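Local coordinates for protein endo-beta-mannanase (Rhizomucor miehei, PDB 4QP0) that probably hydrolyses internal beta-1,4-mannosidic linkages in mannans, galactomannans and glucomannans, as a secreted glycoside hydrolase of family 5, at residues 5-13 with 282-290; 58-69 with 114-124. All blocks are in the same frame, centred on the assembly; numbering follows the deposited sequence.

Interaction 1: 5-13 with 282-290; sequences VQTSGPQFT and QADADKPVI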
loop_
_atom_site.group_PDB
_atom_site.type_symbol
_atom_site.label_atom_id
_atom_site.label_comp_id
_atom_site.label_asym_id
_atom_site.label_seq_id
_atom_site.Cartn_x
_atom_site.Cartn_y
_atom_site.Cartn_z
ATOM N N VAL A 5 -14.029 8.345 1.208
ATOM C CA VAL A 5 -13.262 8.299 2.460
ATOM C C VAL A 5 -12.543 9.622 2.704
ATOM O O VAL A 5 -11.900 10.168 1.810
ATOM C CB VAL A 5 -12.233 7.152 2.466
ATOM C CG1 VAL A 5 -11.323 7.244 3.684
ATOM C CG2 VAL A 5 -12.944 5.813 2.448
ATOM N N GLN A 6 -12.668 10.136 3.920
ATOM C CA GLN A 6 -12.061 11.409 4.275
ATOM C C GLN A 6 -11.246 11.303 5.560
ATOM O O GLN A 6 -11.119 10.231 6.138
ATOM C CB GLN A 6 -13.133 12.496 4.378
ATOM C CG GLN A 6 -13.795 12.805 3.045
ATOM C CD GLN A 6 -14.684 14.018 3.109
ATOM O OE1 GLN A 6 -15.383 14.236 4.100
ATOM N NE2 GLN A 6 -14.667 14.823 2.049
ATOM N N THR A 7 -10.673 12.420 5.987
ATOM C CA THR A 7 -9.935 12.472 7.237
ATOM C C THR A 7 -10.435 13.634 8.073
ATOM O O THR A 7 -10.677 14.733 7.559
ATOM C CB THR A 7 -8.424 12.655 7.019
ATOM O OG1 THR A 7 -8.178 13.886 6.318
ATOM C CG2 THR A 7 -7.828 11.470 6.251
ATOM N N SER A 8 -10.599 13.370 9.364
ATOM C CA SER A 8 -10.912 14.401 10.343
ATOM C C SER A 8 -9.945 14.215 11.501
ATOM O O SER A 8 -10.128 13.333 12.345
ATOM C CB SER A 8 -12.366 14.279 10.809
ATOM O OG SER A 8 -12.690 15.312 11.721
ATOM N N GLY A 9 -8.897 15.032 11.516
ATOM C CA GLY A 9 -7.818 14.888 12.489
ATOM C C GLY A 9 -7.177 13.510 12.426
ATOM O O GLY A 9 -6.801 13.060 11.352
ATOM N N PRO A 10 -7.080 12.820 13.578
ATOM C CA PRO A 10 -6.450 11.497 13.651
ATOM C C PRO A 10 -7.282 10.342 13.067
ATOM O O PRO A 10 -6.764 9.236 12.930
ATOM C CB PRO A 10 -6.247 11.293 15.158
ATOM C CG PRO A 10 -7.336 12.094 15.795
ATOM C CD PRO A 10 -7.553 13.283 14.898
ATOM N N GLN A 11 -8.545 10.592 12.723
ATOM C CA GLN A 11 -9.427 9.517 12.256
ATOM C C GLN A 11 -9.714 9.566 10.758
ATOM O O GLN A 11 -9.715 10.637 10.140
ATOM C CB GLN A 11 -10.766 9.533 13.004
ATOM C CG GLN A 11 -10.666 9.469 14.514
ATOM C CD GLN A 11 -11.962 9.872 15.190
ATOM O OE1 GLN A 11 -12.487 10.965 14.961
ATOM N NE2 GLN A 11 -12.490 8.986 16.028
ATOM N N PHE A 12 -9.959 8.389 10.188
ATOM C CA PHE A 12 -10.590 8.295 8.887
ATOM C C PHE A 12 -12.071 8.521 9.104
ATOM O O PHE A 12 -12.596 8.219 10.175
ATOM C CB PHE A 12 -10.382 6.916 8.271
ATOM C CG PHE A 12 -9.002 6.692 7.737
ATOM C CD1 PHE A 12 -8.466 7.539 6.753
ATOM C CD2 PHE A 12 -8.239 5.626 8.192
ATOM C CE1 PHE A 12 -7.195 7.322 6.262
ATOM C CE2 PHE A 12 -6.970 5.406 7.699
ATOM C CZ PHE A 12 -6.446 6.257 6.732
ATOM N N THR A 13 -12.745 9.046 8.086
ATOM C CA THR A 13 -14.167 9.316 8.203
ATOM C C THR A 13 -14.916 8.934 6.929
ATOM O O THR A 13 -14.479 9.237 5.814
ATOM C CB THR A 13 -14.444 10.769 8.676
ATOM O OG1 THR A 13 -15.845 10.957 8.859
ATOM C CG2 THR A 13 -13.917 11.822 7.688
ATOM N N GLN A 282 0.578 9.640 14.886
ATOM C CA GLN A 282 -0.811 9.945 14.516
ATOM C C GLN A 282 -1.416 10.969 15.466
ATOM O O GLN A 282 -2.132 11.878 15.033
ATOM C CB GLN A 282 -1.669 8.675 14.548
ATOM C CG GLN A 282 -3.145 8.894 14.229
ATOM C CD GLN A 282 -3.979 7.634 14.397
ATOM O OE1 GLN A 282 -3.951 6.721 13.557
ATOM N NE2 GLN A 282 -4.740 7.584 15.483
ATOM N N ALA A 283 -1.146 10.805 16.761
ATOM C CA ALA A 283 -1.657 11.732 17.769
ATOM C C ALA A 283 -0.928 13.080 17.772
ATOM O O ALA A 283 -1.542 14.110 18.019
ATOM C CB ALA A 283 -1.609 11.100 19.151
ATOM N N ASP A 284 0.371 13.068 17.497
ATOM C CA ASP A 284 1.205 14.271 17.622
ATOM C C ASP A 284 1.160 15.163 16.378
ATOM O O ASP A 284 1.300 16.385 16.467
ATOM C CB ASP A 284 2.646 13.897 18.003
ATOM C CG ASP A 284 2.721 13.168 19.339
ATOM O OD1 ASP A 284 1.796 13.345 20.159
ATOM O OD2 ASP A 284 3.698 12.418 19.568
ATOM N N ALA A 285 0.996 14.540 15.221
ATOM C CA ALA A 285 0.512 15.249 14.048
ATOM C C ALA A 285 -0.978 14.948 14.085
ATOM O O ALA A 285 -1.417 14.138 14.885
ATOM C CB ALA A 285 1.163 14.728 12.774
ATOM N N ASP A 286 -1.781 15.604 13.272
ATOM C CA ASP A 286 -3.209 15.353 13.389
ATOM C C ASP A 286 -3.732 14.638 12.147
ATOM O O ASP A 286 -4.677 15.091 11.513
ATOM C CB ASP A 286 -3.953 16.660 13.676
ATOM C CG ASP A 286 -5.066 16.491 14.693
ATOM O OD1 ASP A 286 -5.186 15.385 15.266
ATOM O OD2 ASP A 286 -5.817 17.473 14.919
ATOM N N LYS A 287 -3.088 13.518 11.809
ATOM C CA LYS A 287 -3.393 12.732 10.608
ATOM C C LYS A 287 -3.498 11.257 10.946
ATOM O O LYS A 287 -2.707 10.756 11.752
ATOM C CB LYS A 287 -2.304 12.883 9.554
ATOM C CG LYS A 287 -2.216 14.255 8.942
ATOM C CD LYS A 287 -1.319 14.241 7.728
ATOM C CE LYS A 287 -1.200 15.654 7.193
ATOM N NZ LYS A 287 -0.412 15.704 5.935
ATOM N N PRO A 288 -4.453 10.548 10.312
ATOM C CA PRO A 288 -4.569 9.119 10.552
ATOM C C PRO A 288 -3.326 8.398 10.055
ATOM O O PRO A 288 -2.678 8.838 9.084
ATOM C CB PRO A 288 -5.775 8.709 9.698
ATOM C CG PRO A 288 -6.480 9.976 9.380
ATOM C CD PRO A 288 -5.388 10.987 9.261
ATOM N N VAL A 289 -2.988 7.321 10.756
ATOM C CA VAL A 289 -1.912 6.434 10.359
ATOM C C VAL A 289 -2.506 5.029 10.279
ATOM O O VAL A 289 -3.444 4.695 11.011
ATOM C CB VAL A 289 -0.712 6.518 11.330
ATOM C CG1 VAL A 289 0.388 5.553 10.925
ATOM C CG2 VAL A 289 -0.150 7.932 11.353
ATOM N N ILE A 290 -1.978 4.235 9.353
ATOM C CA ILE A 290 -2.453 2.881 9.137
ATOM C C ILE A 290 -1.270 1.919 9.064
ATOM O O ILE A 290 -0.311 2.139 8.310
ATOM C CB ILE A 290 -3.353 2.791 7.873
ATOM C CG1 ILE A 290 -3.968 1.392 7.720
ATOM C CG2 ILE A 290 -2.600 3.229 6.618
ATOM C CD1 ILE A 290 -4.762 1.195 6.443
#

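Interaction 2: 58-69 with 114-124; sequences NLGSDSVWFQQW and YGGMDYYVKNF. With SO4 (sulfate ion), chain B.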
loop_
_atom_site.group_PDB
_atom_site.type_symbol
_atom_site.label_atom_id
_atom_site.label_comp_id
_atom_site.label_asym_id
_atom_site.label_seq_id
_atom_site.Cartn_x
_atom_site.Cartn_y
_atom_site.Cartn_z
ATOM N N ASN A 58 2.133 -2.927 -12.851
ATOM C CA ASN A 58 2.534 -4.225 -13.393
ATOM C C ASN A 58 3.324 -4.004 -14.671
ATOM O O ASN A 58 2.759 -3.945 -15.758
ATOM C CB ASN A 58 1.319 -5.139 -13.641
ATOM C CG ASN A 58 1.708 -6.591 -13.854
ATOM O OD1 ASN A 58 2.740 -6.887 -14.461
ATOM N ND2 ASN A 58 0.877 -7.514 -13.356
ATOM N N LEU A 59 4.636 -3.879 -14.520
ATOM C CA LEU A 59 5.520 -3.529 -15.628
ATOM C C LEU A 59 6.291 -4.753 -16.125
ATOM O O LEU A 59 7.027 -5.390 -15.359
ATOM C CB LEU A 59 6.484 -2.418 -15.211
ATOM C CG LEU A 59 5.920 -1.055 -14.799
ATOM C CD1 LEU A 59 5.816 -0.917 -13.283
ATOM C CD2 LEU A 59 6.805 0.046 -15.377
ATOM N N GLY A 60 6.118 -5.077 -17.407
ATOM C CA GLY A 60 6.735 -6.274 -17.990
ATOM C C GLY A 60 6.055 -6.774 -19.254
ATOM O O GLY A 60 5.446 -5.991 -19.999
ATOM N N SER A 61 6.176 -8.080 -19.502
ATOM C CA SER A 61 5.608 -8.705 -20.695
ATOM C C SER A 61 5.074 -10.106 -20.410
ATOM O O SER A 61 5.165 -10.993 -21.261
ATOM C CB SER A 61 6.641 -8.756 -21.831
ATOM O OG SER A 61 7.652 -9.710 -21.556
ATOM N N ASP A 62 4.523 -10.302 -19.212
ATOM C CA ASP A 62 3.827 -11.545 -18.885
ATOM C C ASP A 62 2.383 -11.449 -19.370
ATOM O O ASP A 62 1.999 -10.454 -19.997
ATOM C CB ASP A 62 3.880 -11.830 -17.379
ATOM C CG ASP A 62 5.227 -12.392 -16.927
ATOM O OD1 ASP A 62 5.788 -13.266 -17.628
ATOM O OD2 ASP A 62 5.721 -11.967 -15.856
ATOM N N SER A 63 1.592 -12.481 -19.066
ATOM C CA SER A 63 0.189 -12.575 -19.477
ATOM C C SER A 63 -0.619 -11.323 -19.128
ATOM O O SER A 63 -1.450 -10.880 -19.919
ATOM C CB SER A 63 -0.461 -13.811 -18.849
ATOM O OG SER A 63 0.351 -14.958 -19.035
ATOM N N VAL A 64 -0.370 -10.772 -17.939
ATOM C CA VAL A 64 -0.974 -9.511 -17.505
ATOM C C VAL A 64 0.125 -8.463 -17.412
ATOM O O VAL A 64 1.151 -8.690 -16.777
ATOM C CB VAL A 64 -1.693 -9.656 -16.137
ATOM C CG1 VAL A 64 -2.317 -8.344 -15.692
ATOM C CG2 VAL A 64 -2.762 -10.739 -16.204
ATOM N N TRP A 65 -0.072 -7.329 -18.074
ATOM C CA TRP A 65 0.832 -6.193 -17.909
ATOM C C TRP A 65 0.077 -4.907 -18.013
ATOM O O TRP A 65 -0.896 -4.819 -18.764
ATOM C CB TRP A 65 1.979 -6.234 -18.914
ATOM C CG TRP A 65 1.574 -6.090 -20.365
ATOM C CD1 TRP A 65 1.114 -7.092 -21.224
ATOM C CD2 TRP A 65 1.599 -4.868 -21.192
ATOM N NE1 TRP A 65 0.858 -6.589 -22.479
ATOM C CE2 TRP A 65 1.128 -5.265 -22.529
ATOM C CE3 TRP A 65 1.947 -3.543 -20.968
ATOM C CZ2 TRP A 65 1.022 -4.354 -23.573
ATOM C CZ3 TRP A 65 1.836 -2.635 -22.029
ATOM C CH2 TRP A 65 1.385 -3.033 -23.299
ATOM N N PHE A 66 0.494 -3.906 -17.237
ATOM C CA PHE A 66 -0.096 -2.565 -17.330
ATOM C C PHE A 66 0.838 -1.573 -18.016
ATOM O O PHE A 66 0.374 -0.663 -18.696
ATOM C CB PHE A 66 -0.543 -2.025 -15.960
ATOM C CG PHE A 66 -1.534 -2.908 -15.241
ATOM C CD1 PHE A 66 -2.412 -3.725 -15.942
ATOM C CD2 PHE A 66 -1.604 -2.898 -13.848
ATOM C CE1 PHE A 66 -3.320 -4.535 -15.266
ATOM C CE2 PHE A 66 -2.508 -3.707 -13.172
ATOM C CZ PHE A 66 -3.370 -4.523 -13.884
ATOM N N GLN A 67 2.144 -1.743 -17.807
ATOM C CA GLN A 67 3.167 -0.943 -18.491
ATOM C C GLN A 67 4.251 -1.840 -19.063
ATOM O O GLN A 67 4.432 -2.975 -18.619
ATOM C CB GLN A 67 3.832 0.043 -17.542
ATOM C CG GLN A 67 3.094 1.340 -17.317
ATOM C CD GLN A 67 3.618 2.070 -16.093
ATOM O OE1 GLN A 67 3.560 1.556 -14.967
ATOM N NE2 GLN A 67 4.124 3.274 -16.303
ATOM N N GLN A 68 4.986 -1.303 -20.030
ATOM C CA GLN A 68 5.976 -2.063 -20.779
ATOM C C GLN A 68 6.756 -1.121 -21.690
ATOM O O GLN A 68 6.215 -0.139 -22.201
ATOM C CB GLN A 68 5.277 -3.178 -21.566
ATOM C CG GLN A 68 5.885 -3.577 -22.898
ATOM C CD GLN A 68 5.032 -4.600 -23.626
ATOM O OE1 GLN A 68 4.693 -5.652 -23.075
ATOM N NE2 GLN A 68 4.682 -4.295 -24.870
ATOM N N TRP A 69 8.039 -1.418 -21.866
ATOM C CA TRP A 69 8.890 -0.629 -22.731
ATOM C C TRP A 69 8.774 -1.090 -24.149
ATOM O O TRP A 69 8.808 -2.290 -24.432
ATOM C CB TRP A 69 10.333 -0.717 -22.280
ATOM C CG TRP A 69 11.222 0.219 -23.051
ATOM C CD1 TRP A 69 12.114 -0.102 -24.071
ATOM C CD2 TRP A 69 11.310 1.678 -22.913
ATOM N NE1 TRP A 69 12.745 1.024 -24.546
ATOM C CE2 TRP A 69 12.308 2.125 -23.899
ATOM C CE3 TRP A 69 10.698 2.623 -22.094
ATOM C CZ2 TRP A 69 12.658 3.461 -24.037
ATOM C CZ3 TRP A 69 11.058 3.968 -22.246
ATOM C CH2 TRP A 69 12.013 4.375 -23.194
ATOM N N TYR A 114 6.855 -7.581 -10.081
ATOM C CA TYR A 114 6.054 -6.954 -11.134
ATOM C C TYR A 114 6.686 -5.663 -11.657
ATOM O O TYR A 114 5.995 -4.688 -11.981
ATOM C CB TYR A 114 4.592 -6.779 -10.692
ATOM C CG TYR A 114 3.991 -8.071 -10.167
ATOM C CD1 TYR A 114 3.464 -9.025 -11.039
ATOM C CD2 TYR A 114 3.971 -8.350 -8.801
ATOM C CE1 TYR A 114 2.926 -10.213 -10.564
ATOM C CE2 TYR A 114 3.436 -9.531 -8.319
ATOM C CZ TYR A 114 2.916 -10.458 -9.203
ATOM O OH TYR A 114 2.385 -11.633 -8.727
ATOM N N GLY A 115 8.017 -5.678 -11.743
ATOM C CA GLY A 115 8.767 -4.606 -12.388
ATOM C C GLY A 115 9.151 -3.474 -11.459
ATOM O O GLY A 115 10.337 -3.195 -11.281
ATOM N N GLY A 116 8.147 -2.817 -10.878
ATOM C CA GLY A 116 8.361 -1.681 -9.981
ATOM C C GLY A 116 9.231 -0.582 -10.574
ATOM O O GLY A 116 9.263 -0.396 -11.788
ATOM N N MET A 117 9.951 0.135 -9.711
ATOM C CA MET A 117 10.763 1.286 -10.123
ATOM C C MET A 117 11.910 0.898 -11.038
ATOM O O MET A 117 12.257 1.645 -11.948
ATOM C CB MET A 117 11.365 1.996 -8.911
ATOM C CG MET A 117 10.376 2.596 -7.938
ATOM S SD MET A 117 11.246 3.114 -6.450
ATOM C CE MET A 117 9.861 3.648 -5.451
ATOM N N ASP A 118 12.513 -0.257 -10.767
ATOM C CA ASP A 118 13.714 -0.697 -11.484
ATOM C C ASP A 118 13.471 -0.880 -12.995
ATOM O O ASP A 118 14.396 -0.729 -13.803
ATOM C CB ASP A 118 14.297 -1.978 -10.845
ATOM C CG ASP A 118 15.090 -1.705 -9.548
ATOM O OD1 ASP A 118 15.256 -0.524 -9.154
ATOM O OD2 ASP A 118 15.558 -2.685 -8.924
ATOM N N TYR A 119 12.228 -1.189 -13.362
ATOM C CA TYR A 119 11.840 -1.317 -14.769
ATOM C C TYR A 119 11.992 0.018 -15.502
ATOM O O TYR A 119 12.487 0.065 -16.633
ATOM C CB TYR A 119 10.401 -1.825 -14.887
ATOM C CG TYR A 119 10.038 -2.334 -16.269
ATOM C CD1 TYR A 119 10.017 -3.705 -16.547
ATOM C CD2 TYR A 119 9.714 -1.449 -17.300
ATOM C CE1 TYR A 119 9.685 -4.172 -17.811
ATOM C CE2 TYR A 119 9.381 -1.911 -18.565
ATOM C CZ TYR A 119 9.367 -3.267 -18.813
ATOM O OH TYR A 119 9.036 -3.714 -20.066
ATOM N N TYR A 120 11.556 1.094 -14.847
ATOM C CA TYR A 120 11.720 2.448 -15.349
ATOM C C TYR A 120 13.204 2.769 -15.536
ATOM O O TYR A 120 13.613 3.268 -16.582
ATOM C CB TYR A 120 11.136 3.459 -14.362
ATOM C CG TYR A 120 9.629 3.513 -14.229
ATOM C CD1 TYR A 120 8.884 4.483 -14.909
ATOM C CD2 TYR A 120 8.948 2.637 -13.371
ATOM C CE1 TYR A 120 7.506 4.561 -14.763
ATOM C CE2 TYR A 120 7.572 2.709 -13.216
ATOM C CZ TYR A 120 6.854 3.669 -13.910
ATOM O OH TYR A 120 5.489 3.739 -13.754
ATOM N N VAL A 121 13.998 2.469 -14.510
ATOM C CA VAL A 121 15.417 2.821 -14.477
ATOM C C VAL A 121 16.224 2.102 -15.563
ATOM O O VAL A 121 17.055 2.722 -16.233
ATOM C CB VAL A 121 16.031 2.574 -13.078
ATOM C CG1 VAL A 121 17.478 3.047 -13.029
ATOM C CG2 VAL A 121 15.219 3.289 -12.008
ATOM N N LYS A 122 15.973 0.805 -15.725
ATOM C CA LYS A 122 16.638 -0.011 -16.734
ATOM C C LYS A 122 16.368 0.532 -18.132
ATOM O O LYS A 122 17.306 0.843 -18.876
ATOM C CB LYS A 122 16.165 -1.464 -16.627
ATOM C CG LYS A 122 16.686 -2.399 -17.711
ATOM C CD LYS A 122 16.095 -3.799 -17.611
ATOM C CE LYS A 122 14.569 -3.786 -17.596
ATOM N NZ LYS A 122 13.966 -4.795 -18.515
ATOM N N ASN A 123 15.085 0.675 -18.461
ATOM C CA ASN A 123 14.651 1.036 -19.812
ATOM C C ASN A 123 14.860 2.503 -20.210
ATOM O O ASN A 123 14.914 2.818 -21.401
ATOM C CB ASN A 123 13.207 0.588 -20.044
ATOM C CG ASN A 123 13.056 -0.925 -20.014
ATOM O OD1 ASN A 123 12.534 -1.486 -19.054
ATOM N ND2 ASN A 123 13.524 -1.593 -21.062
ATOM N N PHE A 124 14.987 3.396 -19.230
ATOM C CA PHE A 124 15.310 4.803 -19.525
ATOM C C PHE A 124 16.817 5.106 -19.604
ATOM O O PHE A 124 17.221 6.175 -20.071
ATOM C CB PHE A 124 14.599 5.754 -18.554
ATOM C CG PHE A 124 13.222 6.155 -19.004
ATOM C CD1 PHE A 124 13.053 7.104 -20.014
ATOM C CD2 PHE A 124 12.091 5.584 -18.427
ATOM C CE1 PHE A 124 11.783 7.471 -20.438
ATOM C CE2 PHE A 124 10.820 5.948 -18.842
ATOM C CZ PHE A 124 10.665 6.890 -19.851
HETATM S S SO4 B . 10.210 -7.064 -20.555
HETATM O O1 SO4 B . 11.237 -6.003 -20.620
HETATM O O2 SO4 B . 10.473 -8.091 -21.590
HETATM O O3 SO4 B . 10.241 -7.706 -19.217
HETATM O O4 SO4 B . 8.878 -6.445 -20.788
#

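Interaction 1: 5-13 with 282-290
Pro-288 meets one face of the Phe-12 ring with its CB-CG side, its own ring tilted away. Its CB stands over the centre of the aromatic face, 3.9 Å from the ring centroid and 8° off the normal, a CH-pi contact. Phe-12 CG is anti to its own carbonyl carbon (chi1 -75°), and this turns the ring inward over the proline. The other proline carbons are also in close contact. Pro-288 CG meets Thr-7 CG2 at 3.7 Å, with the two side chains nearly perpendicular, and Pro-288 CD lies 3.3 Å from Gly-9 O. Weak CA-H...O contacts join the backbones, among them Pro-288 CA to Pro-10 O at 3.2 Å. Ile-290 CB sits near the plane of the Phe-12 ring, at its edge.

Residues 6-8 and 11-13 form a beta hairpin closed by a type II' turn from Ser-8 to Gln-11. Gly-9 takes the positive-phi corner. The hairpin sits at the N-terminal end of the TIM barrel, against the loop that leads from helix 270-284 into strand 289-294. Phe-168 and Phe-252 meet the Phe-12 ring edge-to-face.

Gln-282 is also on the buried side. Its CD packs 3.5 Å from Pro-10 O. The amide is satisfied: OE1 accepts from Val-289 N and Ala-319 N, and NE2 binds Asp-317 O.

The solvent side is looser. There Asp-286 runs alongside Pro-10 and near Gly-9, with its OD1 3.2 Å from Pro-10 CD.

Interaction 2: 58-69 with 114-124
Tyr-119 reaches from helix 116-124 to Leu-59 and Trp-69. Its CG is anti to the backbone N (chi1 -165°), which sends the ring out from the helix to Leu-59. Leu-59 CB lies over one face, 4.0 Å from the ring centroid, in a CH-pi contact. The phenol oxygen works at the far edge. Tyr-119 OH accepts a nearly straight bond from Trp-69 N at 3.1 Å and donates to O4 of a sulfate ion at 2.8 Å. Both partners lie in the ring plane. The sulfate, probably from the crystallisation liquor, is also bonded by Ser-61 OG.

Leu-59 CD2 reaches the next tyrosine, 3.5 Å from Tyr-120 CE2, and the two side chains cross at about a right angle. The Gln-67 amide is turned 75° from the Tyr-120 ring. Gln-67 NE2 donates to Tyr-120 OH at 2.9 Å, with the hydroxyl close to the amide plane.

Trp-69 and Asn-123 run past each other in opposite directions, with Asn-123 CB over the five-membered ring, a CH-pi contact at 3.9 Å from its centroid. The six-membered ring of Trp-69 turns its edge to the face of Phe-124 in a T-shaped pair, planes at 68°. At the other end, Leu-59 N bonds to Tyr-114 O at 3.0 Å.

Strand 67-70 pairs with strand 75-78 in a two-stranded antiparallel sheet outside the barrel wall. Met-76 of that sheet touches Gln-67, Trp-69 and Tyr-119. Helix 136-151 adds Phe-142 against Tyr-120, and Glu-137 and Ser-141 against Phe-124.

In the fold
The two contacts lie on opposite sides of the chain's centre, with their own centres 34 Å apart and nearest atoms about 17 Å apart. They share no helix or strand. Along the chain, 58-69 with 114-124 is nested inside the loop closed by 5-13 with 282-290. Both are partly buried. Interaction 1 joins an N-terminal hairpin to the lead-in of a barrel strand, and it rests on proline-aromatic packing and weak CA-H...O contacts. Interaction 2 joins a loop and a small two-stranded sheet to helix 116-124 and the loop before it. It buries more surface, 625 against 413 Å², and combines one T-shaped aromatic pair and CH-pi contacts with three cross-segment hydrogen bonds, two of them to tyrosine hydroxyls.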